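Local coordinates for protein E1 (Kluyveromyces marxianus, PDB 3VX6) that acts as an E1-like enzyme that activates the ubiquitin-like proteins ATG8 and ATG12 for the conjugation reactions of autophagy and the Cvt pathway, at residues L37-L50 against N76-T88. Numbering follows the deposited sequence.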
loop_
_atom_site.group_PDB
_atom_site.type_symbol
_atom_site.label_atom_id
_atom_site.label_comp_id
_atom_site.label_asym_id
_atom_site.label_seq_id
_atom_site.Cartn_x
_atom_site.Cartn_y
_atom_site.Cartn_z
ATOM N N LEU A 37 -22.292 7.770 -15.751
ATOM C CA LEU A 37 -22.383 6.655 -16.687
ATOM C C LEU A 37 -20.990 6.186 -17.101
ATOM O O LEU A 37 -20.831 5.116 -17.684
ATOM C CB LEU A 37 -23.191 7.072 -17.909
ATOM C CG LEU A 37 -23.385 6.033 -19.006
ATOM C CD1 LEU A 37 -24.695 6.301 -19.707
ATOM C CD2 LEU A 37 -22.222 6.078 -19.981
ATOM N N ASP A 38 -19.986 7.003 -16.800
ATOM C CA ASP A 38 -18.604 6.666 -17.095
ATOM C C ASP A 38 -18.074 5.906 -15.892
ATOM O O ASP A 38 -18.819 5.603 -14.969
ATOM C CB ASP A 38 -17.767 7.929 -17.307
ATOM C CG ASP A 38 -17.620 8.292 -18.773
ATOM O OD1 ASP A 38 -17.176 7.422 -19.557
ATOM O OD2 ASP A 38 -17.939 9.445 -19.139
ATOM N N SER A 39 -16.788 5.601 -15.895
ATOM C CA SER A 39 -16.200 4.883 -14.784
ATOM C C SER A 39 -15.856 5.848 -13.650
ATOM O O SER A 39 -15.216 6.872 -13.864
ATOM C CB SER A 39 -14.966 4.129 -15.269
ATOM O OG SER A 39 -15.341 3.211 -16.285
ATOM N N ASP A 40 -16.299 5.517 -12.444
ATOM C CA ASP A 40 -16.063 6.357 -11.274
ATOM C C ASP A 40 -14.638 6.196 -10.768
ATOM O O ASP A 40 -14.193 5.084 -10.502
ATOM C CB ASP A 40 -17.028 5.982 -10.142
ATOM C CG ASP A 40 -18.466 5.800 -10.617
ATOM O OD1 ASP A 40 -19.169 6.813 -10.852
ATOM O OD2 ASP A 40 -18.891 4.631 -10.758
ATOM N N GLU A 41 -13.933 7.313 -10.629
ATOM C CA GLU A 41 -12.560 7.312 -10.134
ATOM C C GLU A 41 -12.551 8.149 -8.843
ATOM O O GLU A 41 -12.250 9.344 -8.857
ATOM C CB GLU A 41 -11.634 7.907 -11.200
ATOM C CG GLU A 41 -10.182 7.459 -11.120
ATOM C CD GLU A 41 -9.445 7.678 -12.438
ATOM O OE1 GLU A 41 -9.656 6.881 -13.384
ATOM O OE2 GLU A 41 -8.667 8.654 -12.535
ATOM N N LYS A 42 -12.909 7.498 -7.737
ATOM C CA LYS A 42 -12.994 8.135 -6.427
ATOM C C LYS A 42 -11.773 7.906 -5.568
ATOM O O LYS A 42 -11.054 6.929 -5.727
ATOM C CB LYS A 42 -14.206 7.608 -5.648
ATOM C CG LYS A 42 -15.458 8.483 -5.676
ATOM C CD LYS A 42 -16.361 8.165 -6.848
ATOM C CE LYS A 42 -17.547 9.121 -6.897
ATOM N NZ LYS A 42 -18.469 8.824 -8.045
ATOM N N ALA A 43 -11.548 8.819 -4.639
ATOM C CA ALA A 43 -10.436 8.682 -3.724
ATOM C C ALA A 43 -11.002 7.968 -2.508
ATOM O O ALA A 43 -12.074 8.308 -2.027
ATOM C CB ALA A 43 -9.898 10.044 -3.324
ATOM N N LEU A 44 -10.287 6.961 -2.029
ATOM C CA LEU A 44 -10.711 6.212 -0.861
ATOM C C LEU A 44 -9.850 6.672 0.314
ATOM O O LEU A 44 -8.746 7.181 0.129
ATOM C CB LEU A 44 -10.541 4.709 -1.115
ATOM C CG LEU A 44 -11.368 4.174 -2.289
ATOM C CD1 LEU A 44 -10.949 2.766 -2.650
ATOM C CD2 LEU A 44 -12.833 4.220 -1.922
ATOM N N TYR A 45 -10.379 6.525 1.518
ATOM C CA TYR A 45 -9.672 6.923 2.723
ATOM C C TYR A 45 -10.033 5.894 3.753
ATOM O O TYR A 45 -11.201 5.565 3.944
ATOM C CB TYR A 45 -10.133 8.301 3.223
ATOM C CG TYR A 45 -9.786 9.455 2.311
ATOM C CD1 TYR A 45 -8.492 9.966 2.265
ATOM C CD2 TYR A 45 -10.745 10.022 1.473
ATOM C CE1 TYR A 45 -8.157 11.010 1.409
ATOM C CE2 TYR A 45 -10.420 11.068 0.609
ATOM C CZ TYR A 45 -9.122 11.555 0.583
ATOM O OH TYR A 45 -8.784 12.581 -0.273
ATOM N N THR A 46 -9.032 5.355 4.409
ATOM C CA THR A 46 -9.320 4.381 5.420
ATOM C C THR A 46 -8.324 4.660 6.508
ATOM O O THR A 46 -7.131 4.824 6.247
ATOM C CB THR A 46 -9.185 2.960 4.860
ATOM O OG1 THR A 46 -9.597 2.014 5.854
ATOM C CG2 THR A 46 -7.754 2.688 4.433
ATOM N N GLN A 47 -8.825 4.797 7.726
ATOM C CA GLN A 47 -7.945 5.056 8.850
ATOM C C GLN A 47 -7.226 3.754 9.070
ATOM O O GLN A 47 -7.843 2.727 9.348
ATOM C CB GLN A 47 -8.739 5.432 10.089
ATOM C CG GLN A 47 -7.907 5.513 11.334
ATOM C CD GLN A 47 -8.720 5.982 12.508
ATOM O OE1 GLN A 47 -8.626 5.424 13.598
ATOM N NE2 GLN A 47 -9.524 7.020 12.296
ATOM N N LEU A 48 -5.915 3.789 8.913
ATOM C CA LEU A 48 -5.133 2.592 9.072
ATOM C C LEU A 48 -5.086 2.189 10.530
ATOM O O LEU A 48 -4.595 2.929 11.388
ATOM C CB LEU A 48 -3.726 2.809 8.511
ATOM C CG LEU A 48 -3.351 1.944 7.297
ATOM C CD1 LEU A 48 -4.525 1.815 6.348
ATOM C CD2 LEU A 48 -2.145 2.554 6.590
ATOM N N ASP A 49 -5.644 1.021 10.809
ATOM C CA ASP A 49 -5.630 0.502 12.154
ATOM C C ASP A 49 -4.352 -0.293 12.178
ATOM O O ASP A 49 -4.331 -1.448 11.753
ATOM C CB ASP A 49 -6.816 -0.430 12.405
ATOM C CG ASP A 49 -6.811 -1.003 13.808
ATOM O OD1 ASP A 49 -7.688 -1.842 14.104
ATOM O OD2 ASP A 49 -5.933 -0.614 14.614
ATOM N N LEU A 50 -3.281 0.348 12.635
ATOM C CA LEU A 50 -1.984 -0.301 12.707
ATOM C C LEU A 50 -1.887 -1.123 13.978
ATOM O O LEU A 50 -0.856 -1.738 14.243
ATOM C CB LEU A 50 -0.861 0.739 12.657
ATOM C CG LEU A 50 -0.726 1.496 11.330
ATOM C CD1 LEU A 50 0.444 2.460 11.398
ATOM C CD2 LEU A 50 -0.538 0.498 10.189
ATOM N N ASN A 76 -4.738 10.042 13.803
ATOM C CA ASN A 76 -4.442 8.697 13.322
ATOM C C ASN A 76 -3.884 8.707 11.901
ATOM O O ASN A 76 -3.837 9.746 11.241
ATOM C CB ASN A 76 -5.694 7.817 13.378
ATOM C CG ASN A 76 -5.914 7.213 14.747
ATOM O OD1 ASN A 76 -6.148 7.925 15.719
ATOM N ND2 ASN A 76 -5.828 5.890 14.831
ATOM N N ILE A 77 -3.457 7.543 11.433
ATOM C CA ILE A 77 -2.897 7.428 10.097
ATOM C C ILE A 77 -3.986 7.108 9.081
ATOM O O ILE A 77 -4.665 6.081 9.163
ATOM C CB ILE A 77 -1.794 6.346 10.062
ATOM C CG1 ILE A 77 -0.567 6.854 10.834
ATOM C CG2 ILE A 77 -1.456 5.980 8.618
ATOM C CD1 ILE A 77 0.546 5.848 10.962
ATOM N N ILE A 78 -4.156 8.005 8.123
ATOM C CA ILE A 78 -5.169 7.824 7.104
ATOM C C ILE A 78 -4.517 7.480 5.780
ATOM O O ILE A 78 -3.721 8.254 5.255
ATOM C CB ILE A 78 -6.001 9.101 6.935
ATOM C CG1 ILE A 78 -6.591 9.520 8.288
ATOM C CG2 ILE A 78 -7.065 8.879 5.882
ATOM C CD1 ILE A 78 -7.386 8.435 8.999
ATOM N N LEU A 79 -4.855 6.313 5.239
ATOM C CA LEU A 79 -4.285 5.890 3.963
ATOM C C LEU A 79 -5.164 6.319 2.806
ATOM O O LEU A 79 -6.364 6.044 2.795
ATOM C CB LEU A 79 -4.112 4.373 3.910
ATOM C CG LEU A 79 -3.393 3.963 2.628
ATOM C CD1 LEU A 79 -2.018 4.637 2.610
ATOM C CD2 LEU A 79 -3.264 2.458 2.539
ATOM N N LYS A 80 -4.572 6.993 1.828
ATOM C CA LYS A 80 -5.344 7.426 0.681
ATOM C C LYS A 80 -5.256 6.390 -0.420
ATOM O O LYS A 80 -4.174 5.997 -0.834
ATOM C CB LYS A 80 -4.852 8.780 0.163
ATOM C CG LYS A 80 -5.748 9.384 -0.917
ATOM C CD LYS A 80 -5.493 10.876 -1.064
ATOM C CE LYS A 80 -6.389 11.503 -2.126
ATOM N NZ LYS A 80 -6.266 12.996 -2.166
ATOM N N GLY A 81 -6.415 5.936 -0.872
ATOM C CA GLY A 81 -6.461 4.958 -1.936
ATOM C C GLY A 81 -7.261 5.553 -3.065
ATOM O O GLY A 81 -7.654 6.718 -3.000
ATOM N N TYR A 82 -7.503 4.763 -4.101
ATOM C CA TYR A 82 -8.266 5.236 -5.235
ATOM C C TYR A 82 -9.161 4.131 -5.765
ATOM O O TYR A 82 -8.785 2.959 -5.794
ATOM C CB TYR A 82 -7.320 5.751 -6.339
ATOM C CG TYR A 82 -6.455 6.918 -5.882
ATOM C CD1 TYR A 82 -7.013 8.183 -5.628
ATOM C CD2 TYR A 82 -5.094 6.733 -5.606
ATOM C CE1 TYR A 82 -6.236 9.227 -5.101
ATOM C CE2 TYR A 82 -4.310 7.764 -5.079
ATOM C CZ TYR A 82 -4.880 9.003 -4.824
ATOM O OH TYR A 82 -4.087 9.993 -4.269
ATOM N N LEU A 83 -10.369 4.507 -6.158
ATOM C CA LEU A 83 -11.297 3.540 -6.709
ATOM C C LEU A 83 -11.544 3.849 -8.181
ATOM O O LEU A 83 -11.602 5.000 -8.585
ATOM C CB LEU A 83 -12.618 3.556 -5.935
ATOM C CG LEU A 83 -13.816 2.836 -6.572
ATOM C CD1 LEU A 83 -13.583 1.343 -6.629
ATOM C CD2 LEU A 83 -15.071 3.155 -5.764
ATOM N N LEU A 84 -11.644 2.801 -8.983
ATOM C CA LEU A 84 -11.928 2.943 -10.393
ATOM C C LEU A 84 -13.116 2.015 -10.649
ATOM O O LEU A 84 -12.944 0.864 -11.035
ATOM C CB LEU A 84 -10.735 2.509 -11.244
ATOM C CG LEU A 84 -10.743 2.978 -12.710
ATOM C CD1 LEU A 84 -10.078 1.916 -13.559
ATOM C CD2 LEU A 84 -12.150 3.226 -13.220
ATOM N N ASN A 85 -14.322 2.515 -10.415
ATOM C CA ASN A 85 -15.512 1.716 -10.638
ATOM C C ASN A 85 -15.955 1.740 -12.100
ATOM O O ASN A 85 -16.438 2.765 -12.595
ATOM C CB ASN A 85 -16.672 2.215 -9.778
ATOM C CG ASN A 85 -17.932 1.382 -9.976
ATOM O OD1 ASN A 85 -17.976 0.218 -9.573
ATOM N ND2 ASN A 85 -18.950 1.964 -10.616
ATOM N N PHE A 86 -15.796 0.606 -12.779
ATOM C CA PHE A 86 -16.215 0.462 -14.167
ATOM C C PHE A 86 -17.745 0.471 -14.258
ATOM O O PHE A 86 -18.447 0.066 -13.322
ATOM C CB PHE A 86 -15.650 -0.832 -14.745
ATOM C CG PHE A 86 -14.176 -0.788 -14.940
ATOM C CD1 PHE A 86 -13.623 0.013 -15.937
ATOM C CD2 PHE A 86 -13.327 -1.483 -14.087
ATOM C CE1 PHE A 86 -12.245 0.123 -16.082
ATOM C CE2 PHE A 86 -11.954 -1.381 -14.218
ATOM C CZ PHE A 86 -11.409 -0.571 -15.223
ATOM N N ASN A 87 -18.255 0.951 -15.388
ATOM C CA ASN A 87 -19.690 1.050 -15.598
ATOM C C ASN A 87 -20.315 -0.221 -16.140
ATOM O O ASN A 87 -21.524 -0.415 -16.035
ATOM C CB ASN A 87 -20.006 2.237 -16.521
ATOM C CG ASN A 87 -19.046 2.340 -17.711
ATOM O OD1 ASN A 87 -18.051 1.605 -17.807
ATOM N ND2 ASN A 87 -19.336 3.273 -18.616
ATOM N N THR A 88 -19.501 -1.094 -16.715
ATOM C CA THR A 88 -20.041 -2.330 -17.246
ATOM C C THR A 88 -19.178 -3.495 -16.811
ATOM O O THR A 88 -17.974 -3.332 -16.595
ATOM C CB THR A 88 -20.124 -2.317 -18.796
ATOM O OG1 THR A 88 -18.929 -2.879 -19.354
ATOM C CG2 THR A 88 -20.299 -0.898 -19.308
HETATM O O HOH W 1 -6.184 14.380 -0.053
#
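D40 and N85 pair across two antiparallel strands through both backbone and side chains. Their side chains lie alongside each other, carboxylate and amide planes only 19° apart. N85 ND2 gives a hydrogen bond to D40 OD2 (2.7 Å) and meets that oxygen nearly along its C-O axis. N85 CG is anti to its backbone N (chi1 -179°), which carries the amide out beside the carboxylate. N85 OD1 is bonded to S127 OG, so both ends of this buried amide are used. K42 NZ forms a salt bridge with D40 OD1 (3.5 Å), and K31 of helix 21-33 also touches D40 and N85.

The tight side continues along the same face. L44 CD1 rests on L83 CB (3.8 Å). L44 touches F23 and L83 touches L27, both of helix 21-33. G81 brings no side chain opposite L44. Near the end of the pairing, L48 CD1 packs on L79 CB (3.6 Å).

The face of E41, Y45, Q47 and K80 is more open to solvent. The K80 chain is extended and runs alongside the Y45 ring, with its CD 3.6 Å from Y45 CE1. A water bridges K80 NZ and Y45 OH, accepting from the lysine. E41, K80 and Q47 lie exposed on this side.

The backbone ladder runs on to a bond from L48 N to I77 O (2.6 Å). This is an antiparallel edge pair of a mixed sheet in the ATG7 N-terminal region. Strand 78-86 pairs in parallel with strand 123-130 on its other edge, and helix 21-33 packs on the face of D40, L44, L83 and N85.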